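Local coordinates for protein F-93 (Sulfolobus virus 1, PDB 1TBX), which probably acts as a homodimeric winged-helix transcription factor that recognises a palindromic or pseudo-palindromic DNA target, at residues Phe49-Glu61 with Arg66-Ile78. Residues are numbered along the deposited sequence; the frame is centred on the assembly and turned at random.
Sequences FLIQEGFVKERQE and RLYLTEKGKLFAI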
ATOM      1  N   PHE A  49       5.872   2.470  14.856  1.00 26.28           N
ATOM      2  CA  PHE A  49       4.941   1.396  14.619  1.00 26.27           C
ATOM      3  C   PHE A  49       5.673   0.109  14.157  1.00 24.48           C
ATOM      4  O   PHE A  49       5.475  -0.955  14.725  1.00 23.78           O
ATOM      5  CB  PHE A  49       3.847   1.879  13.653  1.00 22.91           C
ATOM      6  CG  PHE A  49       2.955   0.791  13.152  1.00 25.78           C
ATOM      7  CD1 PHE A  49       1.845   0.394  13.881  1.00 18.27           C
ATOM      8  CD2 PHE A  49       3.230   0.155  11.936  1.00 29.71           C
ATOM      9  CE1 PHE A  49       1.020  -0.625  13.421  1.00 21.90           C
ATOM     10  CE2 PHE A  49       2.388  -0.892  11.463  1.00 31.33           C
ATOM     11  CZ  PHE A  49       1.284  -1.272  12.204  1.00 24.78           C
ATOM     12  N   LEU A  50       6.545   0.220  13.163  1.00 24.78           N
ATOM     13  CA  LEU A  50       7.220  -0.954  12.627  1.00 23.35           C
ATOM     14  C   LEU A  50       8.132  -1.615  13.665  1.00 26.22           C
ATOM     15  O   LEU A  50       8.298  -2.845  13.652  1.00 26.35           O
ATOM     16  CB  LEU A  50       8.008  -0.588  11.390  1.00 20.56           C
ATOM     17  CG  LEU A  50       7.269   0.205  10.304  1.00 22.64           C
ATOM     18  CD1 LEU A  50       8.272   0.863   9.307  1.00 15.14           C
ATOM     19  CD2 LEU A  50       6.287  -0.725   9.575  1.00 19.46           C
ATOM     20  N   ILE A  51       8.709  -0.815  14.573  1.00 24.70           N
ATOM     21  CA  ILE A  51       9.443  -1.378  15.690  1.00 24.36           C
ATOM     22  C   ILE A  51       8.465  -2.109  16.591  1.00 24.92           C
ATOM     23  O   ILE A  51       8.731  -3.239  16.993  1.00 27.80           O
ATOM     24  CB  ILE A  51      10.198  -0.296  16.500  1.00 23.97           C
ATOM     25  CG1 ILE A  51      11.559  -0.009  15.895  1.00 28.57           C
ATOM     26  CG2 ILE A  51      10.464  -0.756  17.912  1.00 19.07           C
ATOM     27  CD1 ILE A  51      12.040   1.389  16.144  1.00 21.83           C
ATOM     28  N   GLN A  52       7.331  -1.483  16.893  1.00 24.38           N
ATOM     29  CA  GLN A  52       6.389  -2.055  17.850  1.00 27.56           C
ATOM     30  C   GLN A  52       5.748  -3.318  17.350  1.00 28.01           C
ATOM     31  O   GLN A  52       5.456  -4.209  18.139  1.00 28.94           O
ATOM     32  CB  GLN A  52       5.264  -1.101  18.156  1.00 29.44           C
ATOM     33  CG  GLN A  52       5.267  -0.612  19.575  1.00 38.71           C
ATOM     34  CD  GLN A  52       5.026   0.881  19.621  1.00 44.75           C
ATOM     35  OE1 GLN A  52       4.209   1.408  18.849  1.00 53.20           O
ATOM     36  NE2 GLN A  52       5.744   1.573  20.486  1.00 40.51           N
ATOM     37  N   GLU A  53       5.501  -3.374  16.041  1.00 27.70           N
ATOM     38  CA  GLU A  53       4.908  -4.548  15.414  1.00 25.08           C
ATOM     39  C   GLU A  53       5.946  -5.532  14.878  1.00 25.75           C
ATOM     40  O   GLU A  53       5.604  -6.481  14.166  1.00 26.63           O
ATOM     41  CB  GLU A  53       3.929  -4.153  14.323  1.00 24.55           C
ATOM     42  CG  GLU A  53       2.728  -3.379  14.832  1.00 31.63           C
ATOM     43  CD  GLU A  53       1.939  -4.085  15.922  1.00 33.07           C
ATOM     44  OE1 GLU A  53       1.581  -5.271  15.755  1.00 33.92           O
ATOM     45  OE2 GLU A  53       1.660  -3.426  16.944  1.00 34.15           O
ATOM     46  N   GLY A  54       7.212  -5.300  15.216  1.00 19.26           N
ATOM     47  CA  GLY A  54       8.239  -6.308  15.038  1.00 19.38           C
ATOM     48  C   GLY A  54       8.747  -6.539  13.626  1.00 23.80           C
ATOM     49  O   GLY A  54       9.226  -7.647  13.321  1.00 19.65           O
ATOM     50  N   PHE A  55       8.642  -5.500  12.788  1.00 21.09           N
ATOM     51  CA  PHE A  55       9.177  -5.500  11.438  1.00 17.72           C
ATOM     52  C   PHE A  55      10.574  -4.907  11.338  1.00 22.97           C
ATOM     53  O   PHE A  55      11.318  -5.267  10.434  1.00 23.58           O
ATOM     54  CB  PHE A  55       8.298  -4.677  10.553  1.00 12.95           C
ATOM     55  CG  PHE A  55       6.921  -5.221  10.399  1.00 18.35           C
ATOM     56  CD1 PHE A  55       5.857  -4.658  11.087  1.00 18.54           C
ATOM     57  CD2 PHE A  55       6.667  -6.272   9.532  1.00 22.19           C
ATOM     58  CE1 PHE A  55       4.567  -5.122  10.927  1.00 14.82           C
ATOM     59  CE2 PHE A  55       5.368  -6.750   9.382  1.00 23.36           C
ATOM     60  CZ  PHE A  55       4.323  -6.158  10.084  1.00 19.01           C
ATOM     61  N   VAL A  56      10.932  -4.010  12.261  1.00 24.19           N
ATOM     62  CA  VAL A  56      12.178  -3.238  12.191  1.00 19.64           C
ATOM     63  C   VAL A  56      12.839  -3.221  13.555  1.00 22.38           C
ATOM     64  O   VAL A  56      12.153  -3.239  14.590  1.00 21.00           O
ATOM     65  CB  VAL A  56      11.866  -1.782  11.781  1.00 19.57           C
ATOM     66  CG1 VAL A  56      13.033  -0.839  11.998  1.00 17.13           C
ATOM     67  CG2 VAL A  56      11.397  -1.720  10.327  1.00 24.15           C
ATOM     68  N   LYS A  57      14.168  -3.183  13.563  1.00 21.28           N
ATOM     69  CA  LYS A  57      14.909  -3.008  14.807  1.00 24.81           C
ATOM     70  C   LYS A  57      15.727  -1.727  14.729  1.00 25.54           C
ATOM     71  O   LYS A  57      16.286  -1.420  13.693  1.00 27.01           O
ATOM     72  CB  LYS A  57      15.794  -4.228  15.113  1.00 24.57           C
ATOM     73  CG  LYS A  57      15.102  -5.272  16.029  1.00 29.04           C
ATOM     74  CD  LYS A  57      15.642  -6.739  15.868  1.00 31.42           C
ATOM     75  CE  LYS A  57      14.852  -7.779  16.749  1.00 32.86           C
ATOM     76  NZ  LYS A  57      15.698  -8.754  17.555  1.00 34.30           N
ATOM     77  N   GLU A  58      15.772  -0.958  15.809  1.00 26.62           N
ATOM     78  CA  GLU A  58      16.651   0.190  15.824  1.00 29.46           C
ATOM     79  C   GLU A  58      17.772   0.037  16.849  1.00 31.80           C
ATOM     80  O   GLU A  58      17.483  -0.110  18.040  1.00 35.93           O
ATOM     81  CB  GLU A  58      15.868   1.461  16.110  1.00 31.13           C
ATOM     82  CG  GLU A  58      16.730   2.723  16.127  1.00 32.09           C
ATOM     83  CD  GLU A  58      15.883   3.957  16.231  1.00 36.51           C
ATOM     84  OE1 GLU A  58      16.039   4.871  15.380  1.00 40.53           O
ATOM     85  OE2 GLU A  58      15.035   3.983  17.158  1.00 32.47           O
ATOM     86  N   ARG A  59      19.034   0.092  16.397  1.00 30.94           N
ATOM     87  CA  ARG A  59      20.207   0.072  17.302  1.00 24.88           C
ATOM     88  C   ARG A  59      21.037   1.358  17.257  1.00 23.15           C
ATOM     89  O   ARG A  59      21.154   2.008  16.209  1.00 24.10           O
ATOM     90  CB  ARG A  59      21.123  -1.115  17.011  1.00 26.56           C
ATOM     91  CG  ARG A  59      20.435  -2.490  16.871  1.00 35.69           C
ATOM     92  CD  ARG A  59      21.406  -3.642  16.552  1.00 39.16           C
ATOM     93  NE  ARG A  59      21.131  -4.268  15.258  1.00 39.15           N
ATOM     94  CZ  ARG A  59      21.977  -5.078  14.611  1.00 47.30           C
ATOM     95  NH1 ARG A  59      23.171  -5.373  15.133  1.00 47.25           N
ATOM     96  NH2 ARG A  59      21.622  -5.613  13.437  1.00 47.42           N
ATOM     97  N   GLN A  60      21.599   1.735  18.406  1.00 22.53           N
ATOM     98  CA  GLN A  60      22.596   2.806  18.461  1.00 24.84           C
ATOM     99  C   GLN A  60      23.981   2.181  18.175  1.00 23.56           C
ATOM    100  O   GLN A  60      24.592   1.578  19.031  1.00 25.68           O
ATOM    101  CB  GLN A  60      22.521   3.590  19.787  1.00 23.81           C
ATOM    102  CG  GLN A  60      23.643   4.612  20.046  1.00 26.99           C
ATOM    103  CD  GLN A  60      23.377   6.025  19.489  1.00 34.53           C
ATOM    104  OE1 GLN A  60      22.240   6.521  19.462  1.00 38.49           O
ATOM    105  NE2 GLN A  60      24.443   6.676  19.054  1.00 35.53           N
ATOM    106  N   GLU A  61      24.424   2.295  16.931  1.00 25.37           N
ATOM    107  CA  GLU A  61      25.675   1.723  16.480  1.00 26.84           C
ATOM    108  C   GLU A  61      26.487   2.818  15.798  1.00 30.58           C
ATOM    109  O   GLU A  61      25.913   3.696  15.128  1.00 30.51           O
ATOM    110  CB  GLU A  61      25.405   0.622  15.469  1.00 27.27           C
ATOM    111  CG  GLU A  61      25.322  -0.772  16.058  1.00 27.97           C
ATOM    112  CD  GLU A  61      24.820  -1.782  15.034  1.00 38.05           C
ATOM    113  OE1 GLU A  61      24.886  -1.510  13.785  1.00 33.32           O
ATOM    114  OE2 GLU A  61      24.344  -2.849  15.492  1.00 42.21           O
ATOM    115  N   ARG A  66      20.486   3.427  14.032  1.00 25.94           N
ATOM    116  CA  ARG A  66      20.347   2.798  12.713  1.00 24.15           C
ATOM    117  C   ARG A  66      19.257   1.779  12.694  1.00 24.91           C
ATOM    118  O   ARG A  66      18.883   1.272  13.742  1.00 26.32           O
ATOM    119  CB  ARG A  66      21.644   2.103  12.288  1.00 21.71           C
ATOM    120  CG  ARG A  66      22.810   3.057  12.300  1.00 24.91           C
ATOM    121  CD  ARG A  66      24.158   2.434  12.001  1.00 24.00           C
ATOM    122  NE  ARG A  66      25.196   3.426  12.254  1.00 24.92           N
ATOM    123  CZ  ARG A  66      25.436   4.538  11.522  1.00 26.39           C
ATOM    124  NH1 ARG A  66      24.756   4.840  10.417  1.00 23.45           N
ATOM    125  NH2 ARG A  66      26.409   5.351  11.894  1.00 30.42           N
ATOM    126  N   LEU A  67      18.802   1.451  11.486  1.00 23.09           N
ATOM    127  CA  LEU A  67      17.646   0.603  11.267  1.00 26.68           C
ATOM    128  C   LEU A  67      17.978  -0.704  10.572  1.00 31.85           C
ATOM    129  O   LEU A  67      18.674  -0.733   9.535  1.00 38.84           O
ATOM    130  CB  LEU A  67      16.569   1.363  10.469  1.00 24.91           C
ATOM    131  CG  LEU A  67      16.143   2.649  11.191  1.00 27.70           C
ATOM    132  CD1 LEU A  67      15.286   3.471  10.292  1.00 22.12           C
ATOM    133  CD2 LEU A  67      15.440   2.390  12.559  1.00 25.27           C
ATOM    134  N   TYR A  68      17.475  -1.795  11.135  1.00 30.49           N
ATOM    135  CA  TYR A  68      17.631  -3.094  10.507  1.00 27.21           C
ATOM    136  C   TYR A  68      16.269  -3.677  10.305  1.00 29.83           C
ATOM    137  O   TYR A  68      15.281  -3.240  10.918  1.00 29.33           O
ATOM    138  CB  TYR A  68      18.574  -3.992  11.316  1.00 24.86           C
ATOM    139  CG  TYR A  68      19.919  -3.294  11.477  1.00 24.86           C
ATOM    140  CD1 TYR A  68      20.061  -2.267  12.417  1.00 24.34           C
ATOM    141  CD2 TYR A  68      21.008  -3.579  10.628  1.00 20.93           C
ATOM    142  CE1 TYR A  68      21.249  -1.562  12.550  1.00 28.33           C
ATOM    143  CE2 TYR A  68      22.215  -2.876  10.750  1.00 18.42           C
ATOM    144  CZ  TYR A  68      22.332  -1.869  11.728  1.00 27.71           C
ATOM    145  OH  TYR A  68      23.501  -1.132  11.924  1.00 31.73           O
ATOM    146  N   LEU A  69      16.210  -4.624   9.378  1.00 32.85           N
ATOM    147  CA  LEU A  69      14.972  -5.307   9.076  1.00 28.66           C
ATOM    148  C   LEU A  69      14.913  -6.537   9.913  1.00 29.66           C
ATOM    149  O   LEU A  69      15.914  -7.048  10.395  1.00 33.60           O
ATOM    150  CB  LEU A  69      14.868  -5.683   7.610  1.00 29.20           C
ATOM    151  CG  LEU A  69      14.406  -4.547   6.704  1.00 32.50           C
ATOM    152  CD1 LEU A  69      14.543  -5.007   5.260  1.00 35.31           C
ATOM    153  CD2 LEU A  69      12.979  -4.156   7.021  1.00 31.29           C
ATOM    154  N   THR A  70      13.707  -7.006  10.091  1.00 30.92           N
ATOM    155  CA  THR A  70      13.456  -8.128  10.924  1.00 27.53           C
ATOM    156  C   THR A  70      13.226  -9.259   9.939  1.00 32.88           C
ATOM    157  O   THR A  70      13.085  -9.000   8.738  1.00 41.28           O
ATOM    158  CB  THR A  70      12.253  -7.724  11.717  1.00 26.26           C
ATOM    159  OG1 THR A  70      12.550  -7.884  13.103  1.00 26.20           O
ATOM    160  CG2 THR A  70      10.998  -8.537  11.390  1.00 17.96           C
ATOM    161  N   GLU A  71      13.241 -10.504  10.403  1.00 31.96           N
ATOM    162  CA  GLU A  71      12.865 -11.621   9.549  1.00 29.76           C
ATOM    163  C   GLU A  71      11.547 -11.345   8.803  1.00 27.44           C
ATOM    164  O   GLU A  71      11.511 -11.355   7.561  1.00 28.11           O
ATOM    165  CB  GLU A  71      12.756 -12.861  10.407  1.00 31.56           C
ATOM    166  CG  GLU A  71      14.080 -13.574  10.566  1.00 38.18           C
ATOM    167  CD  GLU A  71      14.000 -15.045  10.165  1.00 43.58           C
ATOM    168  OE1 GLU A  71      13.133 -15.415   9.328  1.00 43.81           O
ATOM    169  OE2 GLU A  71      14.808 -15.841  10.691  1.00 41.91           O
ATOM    170  N   LYS A  72      10.486 -11.053   9.562  1.00 25.84           N
ATOM    171  CA  LYS A  72       9.170 -10.706   8.987  1.00 24.17           C
ATOM    172  C   LYS A  72       9.139  -9.358   8.219  1.00 27.89           C
ATOM    173  O   LYS A  72       8.349  -9.180   7.289  1.00 32.96           O
ATOM    174  CB  LYS A  72       8.012 -10.893  10.021  1.00 22.43           C
ATOM    175  CG  LYS A  72       7.303  -9.682  10.642  1.00 19.16           C
ATOM    176  CD  LYS A  72       6.896  -9.998  12.086  1.00 15.20           C
ATOM    177  CE  LYS A  72       5.931  -8.971  12.698  1.00 17.09           C
ATOM    178  NZ  LYS A  72       4.630  -9.513  13.239  1.00 16.17           N
ATOM    179  N   GLY A  73      10.011  -8.431   8.594  1.00 26.89           N
ATOM    180  CA  GLY A  73      10.143  -7.198   7.851  1.00 28.42           C
ATOM    181  C   GLY A  73      10.781  -7.447   6.498  1.00 29.96           C
ATOM    182  O   GLY A  73      10.333  -6.885   5.492  1.00 31.38           O
ATOM    183  N   LYS A  74      11.825  -8.285   6.464  1.00 30.78           N
ATOM    184  CA  LYS A  74      12.574  -8.543   5.236  1.00 30.11           C
ATOM    185  C   LYS A  74      11.632  -9.153   4.228  1.00 31.57           C
ATOM    186  O   LYS A  74      11.622  -8.734   3.072  1.00 33.30           O
ATOM    187  CB  LYS A  74      13.764  -9.479   5.475  1.00 33.38           C
ATOM    188  CG  LYS A  74      15.189  -8.871   5.283  1.00 33.65           C
ATOM    189  CD  LYS A  74      16.259  -9.758   5.978  1.00 33.30           C
ATOM    190  CE  LYS A  74      17.583  -9.029   6.250  1.00 35.64           C
ATOM    191  NZ  LYS A  74      18.144  -9.180   7.669  1.00 34.37           N
ATOM    192  N   LEU A  75      10.822 -10.116   4.672  1.00 30.32           N
ATOM    193  CA  LEU A  75       9.846 -10.773   3.809  1.00 31.34           C
ATOM    194  C   LEU A  75       8.832  -9.794   3.253  1.00 30.24           C
ATOM    195  O   LEU A  75       8.656  -9.683   2.035  1.00 34.54           O
ATOM    196  CB  LEU A  75       9.189 -11.934   4.556  1.00 32.93           C
ATOM    197  CG  LEU A  75      10.229 -13.074   4.544  1.00 37.19           C
ATOM    198  CD1 LEU A  75      10.132 -14.075   5.718  1.00 32.05           C
ATOM    199  CD2 LEU A  75      10.269 -13.775   3.143  1.00 37.41           C
ATOM    200  N   PHE A  76       8.207  -9.032   4.131  1.00 26.57           N
ATOM    201  CA  PHE A  76       7.197  -8.049   3.712  1.00 27.86           C
ATOM    202  C   PHE A  76       7.749  -6.899   2.868  1.00 30.36           C
ATOM    203  O   PHE A  76       7.181  -6.570   1.824  1.00 34.70           O
ATOM    204  CB  PHE A  76       6.504  -7.478   4.937  1.00 28.85           C
ATOM    205  CG  PHE A  76       5.173  -6.846   4.656  1.00 31.12           C
ATOM    206  CD1 PHE A  76       4.453  -7.161   3.503  1.00 30.65           C
ATOM    207  CD2 PHE A  76       4.620  -5.945   5.580  1.00 29.57           C
ATOM    208  CE1 PHE A  76       3.200  -6.547   3.252  1.00 33.51           C
ATOM    209  CE2 PHE A  76       3.372  -5.339   5.352  1.00 31.54           C
ATOM    210  CZ  PHE A  76       2.664  -5.639   4.184  1.00 33.04           C
ATOM    211  N   ALA A  77       8.835  -6.278   3.330  1.00 29.24           N
ATOM    212  CA  ALA A  77       9.475  -5.186   2.608  1.00 26.84           C
ATOM    213  C   ALA A  77       9.614  -5.483   1.088  1.00 25.15           C
ATOM    214  O   ALA A  77       9.343  -4.610   0.261  1.00 24.65           O
ATOM    215  CB  ALA A  77      10.834  -4.853   3.246  1.00 24.05           C
ATOM    216  N   ILE A  78       9.987  -6.718   0.735  1.00 25.74           N
ATOM    217  CA  ILE A  78      10.200  -7.085  -0.680  1.00 24.84           C
ATOM    218  C   ILE A  78       8.919  -6.924  -1.487  1.00 25.20           C
ATOM    219  O   ILE A  78       8.940  -6.293  -2.552  1.00 29.03           O
ATOM    220  CB  ILE A  78      10.694  -8.519  -0.824  1.00 23.02           C
ATOM    221  CG1 ILE A  78      12.093  -8.695  -0.216  1.00 27.61           C
ATOM    222  CG2 ILE A  78      10.632  -8.970  -2.285  1.00 24.65           C
ATOM    223  CD1 ILE A  78      12.392 -10.203   0.179  1.00 23.54           C
TER
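The Y68 ring carries the guanidinium of R59 over one face in a cation-pi contact, CZ of R59 lying 4.0 Å from the ring centroid with the two planes 44° apart; K57 O lies at the ring's edge. Bending at chi3 (-117°) brings the R59 head back over the ring, while its NH1 forms a salt bridge 2.8 Å from OE2 of E61. OE1 of E61 is modelled very close to Y68 OH, so a hydrogen bond is likely but its geometry unsure. These types suit a partly exposed wing, where a flat cation can lie on an aromatic face and still pair with a carboxylate. The extended R66 side chain carries NE to E61 O, 3.0 Å away and above the carbonyl plane.

At the other end, K72 covers one face of the apolar F55 ring with its aliphatic CE, 4.1 Å from the centroid, its amine also over that face; the CA of G73, bare of any side chain, reaches the ring's edge and F55 O (3.4 Å). G54, at positive phi, closes helix 40-52 with a Schellman motif.

Between these ends, K57 and Y68 form a hydrogen-bonded antiparallel pair (K57 N to Y68 O 2.9 Å), as do R59 and R66. V56, L67 and L69 are apolar because their opposite sheet face is buried against helices 9-17 and 25-33 and the loop at E21, while F55 and F76 meet F6 of the second subunit edge-to-face.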